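Local coordinates for protein formimidoylglutamase (Bacillus subtilis, PDB 3M1R) that hydrolyses N-formimidoyl-L-glutamate to L-glutamate and formamide with a two-metal, manganese-dependent site, in the last step of one route of histidine breakdown, at residues 156-161 against 201-206; 149-154 against 170-175; 136-141 against 178-183; 183-188 against 235-240. All blocks are in the same frame, centred on the assembly; numbering follows the deposited sequence.

Contact 1 (156-161 against 201-206); sequences HDVRNT and EAYAKK. With CA (calcium ion), chain B.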
# COMPACT_ATOMS: atom_id res chain seq x y z
N HIS D 156 -5.34 -14.80 -27.63
CA HIS D 156 -6.01 -15.89 -28.34
C HIS D 156 -6.40 -17.02 -27.38
O HIS D 156 -7.46 -17.63 -27.54
CB HIS D 156 -5.12 -16.45 -29.45
CG HIS D 156 -4.91 -15.50 -30.59
ND1 HIS D 156 -5.94 -15.05 -31.39
CD2 HIS D 156 -3.78 -14.92 -31.07
CE1 HIS D 156 -5.46 -14.23 -32.30
NE2 HIS D 156 -4.15 -14.13 -32.13
N ASP D 157 -5.54 -17.26 -26.40
CA ASP D 157 -5.72 -18.35 -25.44
C ASP D 157 -5.79 -19.72 -26.07
O ASP D 157 -6.62 -20.54 -25.69
CB ASP D 157 -6.98 -18.16 -24.60
CG ASP D 157 -6.75 -17.25 -23.43
OD1 ASP D 157 -5.64 -16.70 -23.30
OD2 ASP D 157 -7.70 -17.11 -22.62
N VAL D 158 -4.90 -19.96 -27.03
CA VAL D 158 -4.77 -21.26 -27.64
C VAL D 158 -3.40 -21.88 -27.35
O VAL D 158 -2.83 -22.57 -28.20
CB VAL D 158 -5.00 -21.15 -29.16
CG1 VAL D 158 -6.48 -20.85 -29.47
CG2 VAL D 158 -4.07 -20.10 -29.77
N ARG D 159 -2.88 -21.64 -26.14
CA ARG D 159 -1.55 -22.13 -25.75
C ARG D 159 -1.44 -23.65 -25.79
O ARG D 159 -2.41 -24.35 -25.51
CB ARG D 159 -1.18 -21.64 -24.35
CG ARG D 159 -0.42 -20.32 -24.31
CD ARG D 159 -0.03 -19.96 -22.88
NE ARG D 159 0.59 -18.64 -22.79
CZ ARG D 159 1.90 -18.42 -22.69
NH1 ARG D 159 2.36 -17.18 -22.62
NH2 ARG D 159 2.75 -19.44 -22.68
N ASN D 160 -0.25 -24.16 -26.13
CA ASN D 160 -0.03 -25.60 -26.12
C ASN D 160 -0.18 -26.15 -24.70
O ASN D 160 0.11 -25.45 -23.73
CB ASN D 160 1.34 -25.97 -26.71
CG ASN D 160 2.50 -25.61 -25.78
OD1 ASN D 160 2.73 -26.27 -24.76
ND2 ASN D 160 3.25 -24.57 -26.14
N THR D 161 -0.63 -27.39 -24.58
CA THR D 161 -1.06 -27.94 -23.29
C THR D 161 0.01 -28.68 -22.45
O THR D 161 -0.17 -28.89 -21.25
CB THR D 161 -2.32 -28.84 -23.46
OG1 THR D 161 -2.93 -29.10 -22.19
CG2 THR D 161 -1.94 -30.16 -24.15
N GLU D 201 -1.34 -17.23 -33.19
CA GLU D 201 -2.16 -16.53 -34.17
C GLU D 201 -2.37 -17.45 -35.36
O GLU D 201 -3.48 -17.56 -35.88
CB GLU D 201 -1.49 -15.24 -34.62
CG GLU D 201 -2.27 -14.44 -35.63
CD GLU D 201 -1.42 -13.37 -36.29
OE1 GLU D 201 -1.59 -12.18 -35.98
OE2 GLU D 201 -0.56 -13.72 -37.13
N ALA D 202 -1.30 -18.12 -35.79
CA ALA D 202 -1.42 -19.06 -36.89
C ALA D 202 -2.40 -20.18 -36.55
O ALA D 202 -3.19 -20.61 -37.39
CB ALA D 202 -0.05 -19.65 -37.28
N TYR D 203 -2.34 -20.66 -35.31
CA TYR D 203 -3.18 -21.78 -34.91
C TYR D 203 -4.67 -21.41 -34.93
O TYR D 203 -5.51 -22.25 -35.24
CB TYR D 203 -2.80 -22.29 -33.53
CG TYR D 203 -3.79 -23.28 -32.98
CD1 TYR D 203 -3.57 -24.65 -33.08
CD2 TYR D 203 -4.98 -22.85 -32.39
CE1 TYR D 203 -4.49 -25.56 -32.58
CE2 TYR D 203 -5.90 -23.75 -31.90
CZ TYR D 203 -5.66 -25.10 -31.99
OH TYR D 203 -6.57 -26.00 -31.50
N ALA D 204 -4.98 -20.16 -34.60
CA ALA D 204 -6.36 -19.69 -34.61
C ALA D 204 -6.85 -19.47 -36.03
O ALA D 204 -8.04 -19.58 -36.31
CB ALA D 204 -6.50 -18.41 -33.78
N LYS D 205 -5.93 -19.15 -36.93
CA LYS D 205 -6.30 -18.94 -38.32
C LYS D 205 -6.56 -20.26 -39.02
O LYS D 205 -7.53 -20.40 -39.76
CB LYS D 205 -5.23 -18.12 -39.05
CG LYS D 205 -5.18 -16.67 -38.58
CD LYS D 205 -4.37 -15.80 -39.53
CE LYS D 205 -4.44 -14.33 -39.12
NZ LYS D 205 -3.75 -13.46 -40.12
N LYS D 206 -5.71 -21.24 -38.76
CA LYS D 206 -5.88 -22.58 -39.32
C LYS D 206 -7.30 -23.03 -39.02
O LYS D 206 -8.00 -23.59 -39.87
CB LYS D 206 -4.88 -23.54 -38.67
CG LYS D 206 -4.37 -24.64 -39.58
CD LYS D 206 -3.03 -24.26 -40.21
CE LYS D 206 -1.95 -23.99 -39.15
NZ LYS D 206 -0.60 -23.71 -39.74
CA CA B . -6.96 -14.87 -21.91
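The metal-binding loop of the arginase fold, which follows strand 147-152, rests on helix 198-206 through H156 and V158, while D157 between them turns its carboxylate to a calcium ion. That ion, gripped by both carboxylate oxygens of D157 (OD2 at 2.5 Å) and also bound by N130, D153 and D245, occupies a position inferred to take manganese. H156 brings its imidazole against E201 and A204 on one side of helix 198-206. Its CG, anti to the carbonyl carbon (chi1 -68°), directs the ring at the helix, where NE2 comes within 3.7 Å of E201 CA and 3.8 Å of E201 CB, while ND1 is 4.2 Å from A204 CB. The E201 carboxylate stays apart, its OE1 5.0 Å from H156 NE2, and its OE2 is hydrogen-bonded to Y74 of the second subunit. H156 ND1 has its own hydrogen bond, to Q188 OE1. Two residues on, V158 leans on the Y203 ring at an oblique slant, with CB 3.7 Å from CD2 and CG1 3.8 Å from CE2. Y203 OH is tied to D177, and R173 makes a cation-pi contact with the ring. Replacing H156 by an alanine would probably leave Q188 OE1 without this partner and open a gap beside E201 and A204. The contact is thus van der Waals packing, while H156 ND1, E201 OE2 and Y203 OH each bond outside the two segments.

Contact 2 (149-154 against 170-175); sequences VIQFDA and TPFRRL. With CA (calcium ion), chain C; CA (calcium ion), chain B.
With CG anti to the backbone N and the chain extended beyond it, Q151 carries its amide out from strand 147-152 to the ring of F172, whose CG, anti to the carbonyl carbon (chi1 -70°), sends the ring back toward the strand. The two belong to the beta-alpha-beta unit of the arginase fold made by strand 147-152, helix 171-178 and strand 186-191. The side chains approach from opposite directions, and amide and ring end almost parallel, their planes 12° apart, in an amide-on-ring stack: OE1 sits over the ring centre, 3.4 Å above the plane, and Q151 CD is 3.3 Å from F172 CE1. V149 comes to the ring edge instead, its CG1 4.0 Å from F172 CE2. I137 of helix 133-141 also touches F172 in this buried packing.

The stacked amide is also a second-shell group of the metal site. Its OE1 is hydrogen-bonded to Q188 NE2, and its NE2 serves both H156 O and the D153 carboxylate, so that bonds at both ends fix its rotation. A leucine in place of Q151 would probably leave D153 OD2 without this donor and the carboxylate less firmly positioned between the metals. D153 bridges the two calcium ions, OD1 binding one at 2.4 Å and OD2 the other at 2.7 Å. The bond from Q151 NE2 to D153 OD2 is 3.3 Å long and nearly straight (170°), lies in the amide plane, and reaches the oxygen from above the carboxylate plane.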
# COMPACT_ATOMS: atom_id res chain seq x y z
N VAL D 149 -19.20 -18.88 -29.34
CA VAL D 149 -18.54 -18.22 -28.21
C VAL D 149 -18.08 -16.84 -28.63
O VAL D 149 -17.36 -16.69 -29.63
CB VAL D 149 -17.32 -19.02 -27.67
CG1 VAL D 149 -16.68 -18.30 -26.46
CG2 VAL D 149 -17.71 -20.45 -27.31
N ILE D 150 -18.53 -15.83 -27.89
CA ILE D 150 -17.98 -14.50 -28.02
C ILE D 150 -16.98 -14.30 -26.89
O ILE D 150 -17.36 -14.19 -25.72
CB ILE D 150 -19.07 -13.43 -28.01
CG1 ILE D 150 -19.96 -13.60 -29.25
CG2 ILE D 150 -18.46 -12.03 -27.97
CD1 ILE D 150 -21.23 -12.81 -29.18
N GLN D 151 -15.70 -14.27 -27.27
CA GLN D 151 -14.58 -14.19 -26.32
C GLN D 151 -14.00 -12.78 -26.34
O GLN D 151 -13.39 -12.37 -27.33
CB GLN D 151 -13.51 -15.23 -26.72
CG GLN D 151 -12.17 -15.16 -25.97
CD GLN D 151 -11.10 -16.07 -26.59
OE1 GLN D 151 -11.34 -16.77 -27.58
NE2 GLN D 151 -9.90 -16.05 -26.01
N PHE D 152 -14.23 -12.01 -25.27
CA PHE D 152 -13.57 -10.72 -25.11
C PHE D 152 -12.18 -10.98 -24.52
O PHE D 152 -12.06 -11.52 -23.41
CB PHE D 152 -14.38 -9.79 -24.21
CG PHE D 152 -15.62 -9.24 -24.86
CD1 PHE D 152 -15.58 -8.08 -25.61
CD2 PHE D 152 -16.83 -9.89 -24.71
CE1 PHE D 152 -16.71 -7.59 -26.19
CE2 PHE D 152 -17.98 -9.40 -25.31
CZ PHE D 152 -17.92 -8.25 -26.04
N ASP D 153 -11.15 -10.61 -25.25
CA ASP D 153 -9.79 -10.98 -24.86
C ASP D 153 -8.71 -10.22 -25.61
O ASP D 153 -8.84 -9.97 -26.82
CB ASP D 153 -9.59 -12.50 -25.07
CG ASP D 153 -8.70 -13.10 -24.02
OD1 ASP D 153 -7.69 -12.44 -23.72
OD2 ASP D 153 -9.00 -14.18 -23.48
N ALA D 154 -7.65 -9.84 -24.89
CA ALA D 154 -6.44 -9.36 -25.54
C ALA D 154 -5.68 -10.53 -26.17
O ALA D 154 -4.85 -10.31 -27.05
CB ALA D 154 -5.50 -8.64 -24.52
N THR D 170 -4.75 -22.12 -22.08
CA THR D 170 -5.03 -23.26 -22.96
C THR D 170 -6.51 -23.54 -23.29
O THR D 170 -6.79 -24.42 -24.10
CB THR D 170 -4.44 -24.57 -22.40
OG1 THR D 170 -5.17 -24.97 -21.23
CG2 THR D 170 -2.97 -24.39 -22.05
N PRO D 171 -7.45 -22.80 -22.68
CA PRO D 171 -8.84 -23.29 -22.75
C PRO D 171 -9.30 -23.50 -24.19
O PRO D 171 -9.91 -24.52 -24.49
CB PRO D 171 -9.66 -22.15 -22.15
CG PRO D 171 -8.70 -21.19 -21.58
CD PRO D 171 -7.39 -21.39 -22.25
N PHE D 172 -9.00 -22.54 -25.06
CA PHE D 172 -9.56 -22.59 -26.40
C PHE D 172 -8.86 -23.56 -27.35
O PHE D 172 -9.48 -24.05 -28.29
CB PHE D 172 -9.69 -21.19 -27.00
CG PHE D 172 -10.74 -20.38 -26.35
CD1 PHE D 172 -10.43 -19.49 -25.34
CD2 PHE D 172 -12.07 -20.57 -26.69
CE1 PHE D 172 -11.42 -18.77 -24.72
CE2 PHE D 172 -13.06 -19.85 -26.07
CZ PHE D 172 -12.74 -18.96 -25.09
N ARG D 173 -7.59 -23.86 -27.08
CA ARG D 173 -6.93 -24.93 -27.81
C ARG D 173 -7.59 -26.26 -27.46
O ARG D 173 -7.84 -27.10 -28.32
CB ARG D 173 -5.43 -24.98 -27.50
CG ARG D 173 -4.61 -25.84 -28.47
CD ARG D 173 -3.11 -25.68 -28.25
NE ARG D 173 -2.35 -26.20 -29.38
CZ ARG D 173 -1.66 -25.44 -30.22
NH1 ARG D 173 -1.00 -26.00 -31.23
NH2 ARG D 173 -1.62 -24.12 -30.06
N ARG D 174 -7.87 -26.45 -26.17
CA ARG D 174 -8.54 -27.65 -25.72
C ARG D 174 -9.91 -27.76 -26.37
O ARG D 174 -10.28 -28.82 -26.86
CB ARG D 174 -8.65 -27.68 -24.20
CG ARG D 174 -7.47 -28.36 -23.51
CD ARG D 174 -7.67 -28.47 -22.01
NE ARG D 174 -6.86 -29.54 -21.44
CZ ARG D 174 -7.24 -30.81 -21.39
NH1 ARG D 174 -8.43 -31.18 -21.87
NH2 ARG D 174 -6.44 -31.72 -20.85
N LEU D 175 -10.66 -26.66 -26.37
CA LEU D 175 -11.98 -26.66 -26.98
C LEU D 175 -11.90 -26.97 -28.48
O LEU D 175 -12.56 -27.88 -28.95
CB LEU D 175 -12.71 -25.33 -26.72
CG LEU D 175 -13.11 -25.06 -25.27
CD1 LEU D 175 -13.27 -23.58 -25.01
CD2 LEU D 175 -14.37 -25.82 -24.89
CA CA C . -6.49 -12.45 -21.69
CA CA B . -6.96 -14.87 -21.91

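Contact 3 (136-141 against 178-183); sequences TIKAIA and EEIIEG
I180 and I181, in the loop that leads from helix 171-178 to strand 186-191, pack on K138, A141 and I137 of helix 133-141. At the start of the loop, E178 makes no contact with 136-141, but its OE1 is hydrogen-bonded to Y134 OH earlier in helix 133-141, a hydroxyl that K138 NZ also binds, and OE2 forms a salt bridge with R174. E179, with positive phi, completes a Schellman motif that ends helix 171-178. I180 follows and makes most of the contact with its two branches. CG2 presses on the helix backbone, 3.6 Å from K138 CA, and meets the methyl of A141 at 3.7 Å from CB. CD1, at the end of the other branch, lies against the aliphatic part of K138, 3.6 Å from CD. The lysine chain bends at chi3, about the CG-CD bond that lies against I180 CD1, and its ammonium end also makes a cation-pi contact with F108. At I181, chi1 of 64° sets CG1 between the backbone N and the carbonyl carbon and leaves CG2 to meet I137 CG2, methyl to methyl, at 3.8 Å. Both residues of this pair also touch V149 of strand 147-152, carrying the contact into the core. No hydrogen bond spans the two segments: the loop is held to the helix by aliphatic carbon contacts, while the lysine and glutamate charges find partners around them.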
# COMPACT_ATOMS: atom_id res chain seq x y z
N THR D 136 -16.61 -24.85 -18.52
CA THR D 136 -17.92 -24.21 -18.55
C THR D 136 -18.56 -24.36 -19.93
O THR D 136 -19.68 -24.86 -20.05
CB THR D 136 -17.84 -22.74 -18.18
OG1 THR D 136 -16.75 -22.15 -18.89
CG2 THR D 136 -17.58 -22.60 -16.71
N ILE D 137 -17.84 -23.94 -20.96
CA ILE D 137 -18.28 -24.06 -22.34
C ILE D 137 -18.59 -25.50 -22.76
O ILE D 137 -19.61 -25.76 -23.39
CB ILE D 137 -17.26 -23.43 -23.30
CG1 ILE D 137 -17.22 -21.92 -23.06
CG2 ILE D 137 -17.63 -23.72 -24.72
CD1 ILE D 137 -16.15 -21.20 -23.83
N LYS D 138 -17.73 -26.43 -22.40
CA LYS D 138 -17.99 -27.83 -22.70
C LYS D 138 -19.35 -28.28 -22.13
O LYS D 138 -20.05 -29.07 -22.75
CB LYS D 138 -16.87 -28.70 -22.15
CG LYS D 138 -17.01 -30.21 -22.35
CD LYS D 138 -15.68 -30.88 -21.96
CE LYS D 138 -15.87 -32.26 -21.35
NZ LYS D 138 -14.69 -32.62 -20.49
N ALA D 139 -19.69 -27.79 -20.94
CA ALA D 139 -20.96 -28.14 -20.32
C ALA D 139 -22.10 -27.52 -21.10
O ALA D 139 -23.09 -28.17 -21.38
CB ALA D 139 -21.00 -27.67 -18.88
N ILE D 140 -21.94 -26.25 -21.46
CA ILE D 140 -22.93 -25.60 -22.31
C ILE D 140 -23.09 -26.40 -23.58
O ILE D 140 -24.18 -26.84 -23.92
CB ILE D 140 -22.50 -24.17 -22.69
CG1 ILE D 140 -22.47 -23.27 -21.46
CG2 ILE D 140 -23.43 -23.61 -23.75
CD1 ILE D 140 -23.76 -23.18 -20.73
N ALA D 141 -21.98 -26.60 -24.29
CA ALA D 141 -22.01 -27.28 -25.58
C ALA D 141 -22.64 -28.66 -25.52
O ALA D 141 -23.38 -29.06 -26.43
CB ALA D 141 -20.61 -27.39 -26.16
N GLU D 178 -10.59 -30.61 -29.35
CA GLU D 178 -11.49 -31.68 -28.96
C GLU D 178 -12.83 -31.58 -29.69
O GLU D 178 -13.70 -32.44 -29.54
CB GLU D 178 -11.68 -31.68 -27.44
CG GLU D 178 -10.38 -31.98 -26.70
CD GLU D 178 -10.51 -31.85 -25.20
OE1 GLU D 178 -11.65 -31.87 -24.69
OE2 GLU D 178 -9.47 -31.72 -24.52
N GLU D 179 -12.97 -30.52 -30.49
CA GLU D 179 -14.16 -30.27 -31.30
C GLU D 179 -15.41 -29.99 -30.48
O GLU D 179 -16.53 -30.30 -30.90
CB GLU D 179 -14.41 -31.43 -32.25
CG GLU D 179 -13.19 -31.83 -33.03
CD GLU D 179 -13.51 -32.84 -34.10
OE1 GLU D 179 -13.08 -34.01 -33.96
OE2 GLU D 179 -14.21 -32.47 -35.07
N ILE D 180 -15.23 -29.40 -29.30
CA ILE D 180 -16.35 -29.05 -28.45
C ILE D 180 -17.11 -27.89 -29.08
O ILE D 180 -18.34 -27.87 -29.10
CB ILE D 180 -15.89 -28.73 -27.02
CG1 ILE D 180 -15.23 -29.97 -26.41
CG2 ILE D 180 -17.06 -28.26 -26.16
CD1 ILE D 180 -14.42 -29.70 -25.14
N ILE D 181 -16.37 -26.92 -29.61
CA ILE D 181 -16.95 -25.88 -30.44
C ILE D 181 -16.14 -25.82 -31.72
O ILE D 181 -15.06 -26.40 -31.79
CB ILE D 181 -16.91 -24.50 -29.78
CG1 ILE D 181 -15.46 -24.06 -29.57
CG2 ILE D 181 -17.74 -24.48 -28.49
CD1 ILE D 181 -15.32 -22.64 -29.00
N GLU D 182 -16.66 -25.13 -32.72
CA GLU D 182 -15.95 -25.01 -33.98
C GLU D 182 -15.25 -23.66 -34.06
O GLU D 182 -15.75 -22.67 -33.53
CB GLU D 182 -16.91 -25.19 -35.17
CG GLU D 182 -17.15 -26.64 -35.57
CD GLU D 182 -18.17 -26.78 -36.68
OE1 GLU D 182 -18.47 -25.76 -37.34
OE2 GLU D 182 -18.68 -27.90 -36.90
N GLY D 183 -14.10 -23.63 -34.72
CA GLY D 183 -13.32 -22.42 -34.85
C GLY D 183 -14.08 -21.23 -35.44
O GLY D 183 -13.94 -20.10 -34.96

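Contact 4 (183-188 against 235-240); sequences GQHLIQ and DKTDFI
H185 and K236 with T237 meet just ahead of two strands of the parallel sheet of the arginase fold, 186-191 and 239-245, which flank strand 147-152. The central interaction is a CH-pi contact. T237 CG2 lies over one face of the H185 imidazole, 3.7 Å from the ring centroid and 15° off the normal, displaced a little toward the rim; the nearest ring atom is CG, 3.6 Å from that methyl. The threonine torsion (chi1 59°) places OG1 between the backbone N and the carbonyl carbon and frees CG2 to face the ring, while OG1 is hydrogen-bonded to V233 O of helix 222-234. Ordinary van der Waals packing comes from K236, whose CB approaches the same imidazole obliquely, 3.7 Å from NE2. Beyond CG the lysine is extended and crosses the Q184 side chain at about a right angle. Polar links lie in the surroundings: backbone hydrogen bonds join H185 and I187 to V149, and N210 ND2 binds Q184 O. At the solvent-exposed end of K236, NZ lies 4.0 Å from Q184 CG, a methylene.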
# COMPACT_ATOMS: atom_id res chain seq x y z
N GLY D 183 -14.10 -23.63 -34.72
CA GLY D 183 -13.32 -22.42 -34.85
C GLY D 183 -14.08 -21.23 -35.44
O GLY D 183 -13.94 -20.10 -34.96
N GLN D 184 -14.89 -21.49 -36.46
CA GLN D 184 -15.60 -20.39 -37.11
C GLN D 184 -16.80 -19.90 -36.31
O GLN D 184 -17.45 -18.94 -36.70
CB GLN D 184 -16.01 -20.76 -38.53
CG GLN D 184 -17.20 -21.70 -38.60
CD GLN D 184 -16.78 -23.14 -38.73
OE1 GLN D 184 -15.70 -23.53 -38.29
NE2 GLN D 184 -17.64 -23.95 -39.35
N HIS D 185 -17.10 -20.57 -35.20
CA HIS D 185 -18.18 -20.13 -34.31
C HIS D 185 -17.62 -19.38 -33.12
O HIS D 185 -18.35 -19.10 -32.17
CB HIS D 185 -18.97 -21.32 -33.79
CG HIS D 185 -19.52 -22.19 -34.88
ND1 HIS D 185 -19.78 -23.53 -34.70
CD2 HIS D 185 -19.85 -21.90 -36.16
CE1 HIS D 185 -20.26 -24.03 -35.82
NE2 HIS D 185 -20.31 -23.07 -36.73
N LEU D 186 -16.33 -19.08 -33.18
CA LEU D 186 -15.62 -18.39 -32.11
C LEU D 186 -15.34 -16.99 -32.62
O LEU D 186 -14.70 -16.84 -33.66
CB LEU D 186 -14.28 -19.09 -31.83
CG LEU D 186 -13.67 -19.09 -30.42
CD1 LEU D 186 -12.16 -19.18 -30.49
CD2 LEU D 186 -14.09 -17.89 -29.62
N ILE D 187 -15.84 -15.99 -31.91
CA ILE D 187 -15.52 -14.60 -32.22
C ILE D 187 -14.63 -14.00 -31.12
O ILE D 187 -15.08 -13.80 -29.98
CB ILE D 187 -16.80 -13.77 -32.39
CG1 ILE D 187 -17.62 -14.31 -33.54
CG2 ILE D 187 -16.48 -12.33 -32.66
CD1 ILE D 187 -19.02 -13.82 -33.51
N GLN D 188 -13.37 -13.71 -31.45
CA GLN D 188 -12.45 -13.13 -30.49
C GLN D 188 -12.43 -11.63 -30.69
O GLN D 188 -12.11 -11.16 -31.78
CB GLN D 188 -11.03 -13.70 -30.65
CG GLN D 188 -10.95 -15.21 -30.52
CD GLN D 188 -9.51 -15.72 -30.49
OE1 GLN D 188 -8.67 -15.31 -31.30
NE2 GLN D 188 -9.23 -16.64 -29.57
N ASP D 235 -26.27 -17.75 -37.41
CA ASP D 235 -26.93 -18.51 -38.46
C ASP D 235 -26.41 -19.94 -38.52
O ASP D 235 -27.04 -20.82 -39.11
CB ASP D 235 -26.74 -17.84 -39.82
CG ASP D 235 -27.73 -16.70 -40.07
OD1 ASP D 235 -28.64 -16.49 -39.23
OD2 ASP D 235 -27.61 -16.02 -41.12
N LYS D 236 -25.25 -20.17 -37.91
CA LYS D 236 -24.63 -21.49 -37.93
C LYS D 236 -24.73 -22.17 -36.57
O LYS D 236 -24.18 -23.25 -36.38
CB LYS D 236 -23.16 -21.40 -38.32
CG LYS D 236 -22.86 -20.67 -39.61
CD LYS D 236 -21.36 -20.60 -39.83
CE LYS D 236 -20.98 -19.69 -40.98
NZ LYS D 236 -19.50 -19.50 -41.08
N THR D 237 -25.40 -21.53 -35.61
CA THR D 237 -25.40 -22.01 -34.23
C THR D 237 -26.75 -21.86 -33.54
O THR D 237 -27.62 -21.09 -33.97
CB THR D 237 -24.31 -21.32 -33.39
OG1 THR D 237 -24.54 -19.90 -33.40
CG2 THR D 237 -22.94 -21.59 -33.96
N ASP D 238 -26.93 -22.61 -32.46
CA ASP D 238 -28.17 -22.61 -31.71
C ASP D 238 -28.14 -21.71 -30.49
O ASP D 238 -29.17 -21.20 -30.08
CB ASP D 238 -28.54 -24.03 -31.29
CG ASP D 238 -29.08 -24.86 -32.44
OD1 ASP D 238 -29.82 -24.30 -33.27
OD2 ASP D 238 -28.75 -26.06 -32.50
N PHE D 239 -26.95 -21.54 -29.91
CA PHE D 239 -26.80 -20.72 -28.71
C PHE D 239 -25.52 -19.89 -28.75
O PHE D 239 -24.58 -20.22 -29.48
CB PHE D 239 -26.74 -21.59 -27.46
CG PHE D 239 -27.90 -22.53 -27.32
CD1 PHE D 239 -27.86 -23.78 -27.93
CD2 PHE D 239 -29.01 -22.19 -26.57
CE1 PHE D 239 -28.92 -24.65 -27.81
CE2 PHE D 239 -30.07 -23.06 -26.45
CZ PHE D 239 -30.03 -24.30 -27.07
N ILE D 240 -25.49 -18.82 -27.96
CA ILE D 240 -24.29 -18.02 -27.82
C ILE D 240 -23.86 -18.01 -26.35
O ILE D 240 -24.71 -17.98 -25.46
CB ILE D 240 -24.49 -16.59 -28.32
CG1 ILE D 240 -25.56 -15.89 -27.50
CG2 ILE D 240 -24.89 -16.59 -29.79
CD1 ILE D 240 -26.18 -14.70 -28.20

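In the fold
Contacts 1 and 2, with centres 9 Å apart, share a calcium ion: D157 of contact 1 binds that one, while D153 of contact 2 reaches both ions. They are tied directly by V158 O to R173 NH2 at 2.7 Å and by D157 O to F172 N at 3.2 Å, both probable hydrogen bonds. Contact 2 lies inside the chain loop closed by contact 3, and L175 O to I180 N (3.1 Å) joins them where helix 171-178 ends. Contact 4 is bound to contact 2 through the sheet by Q151 N to I187 O at 2.8 Å, and to contact 1 by a probable hydrogen bond, H156 ND1 to Q188 OE1 at 2.7 Å. It shares G183 with contact 3; its H185-T237 packing lies away from the metal site.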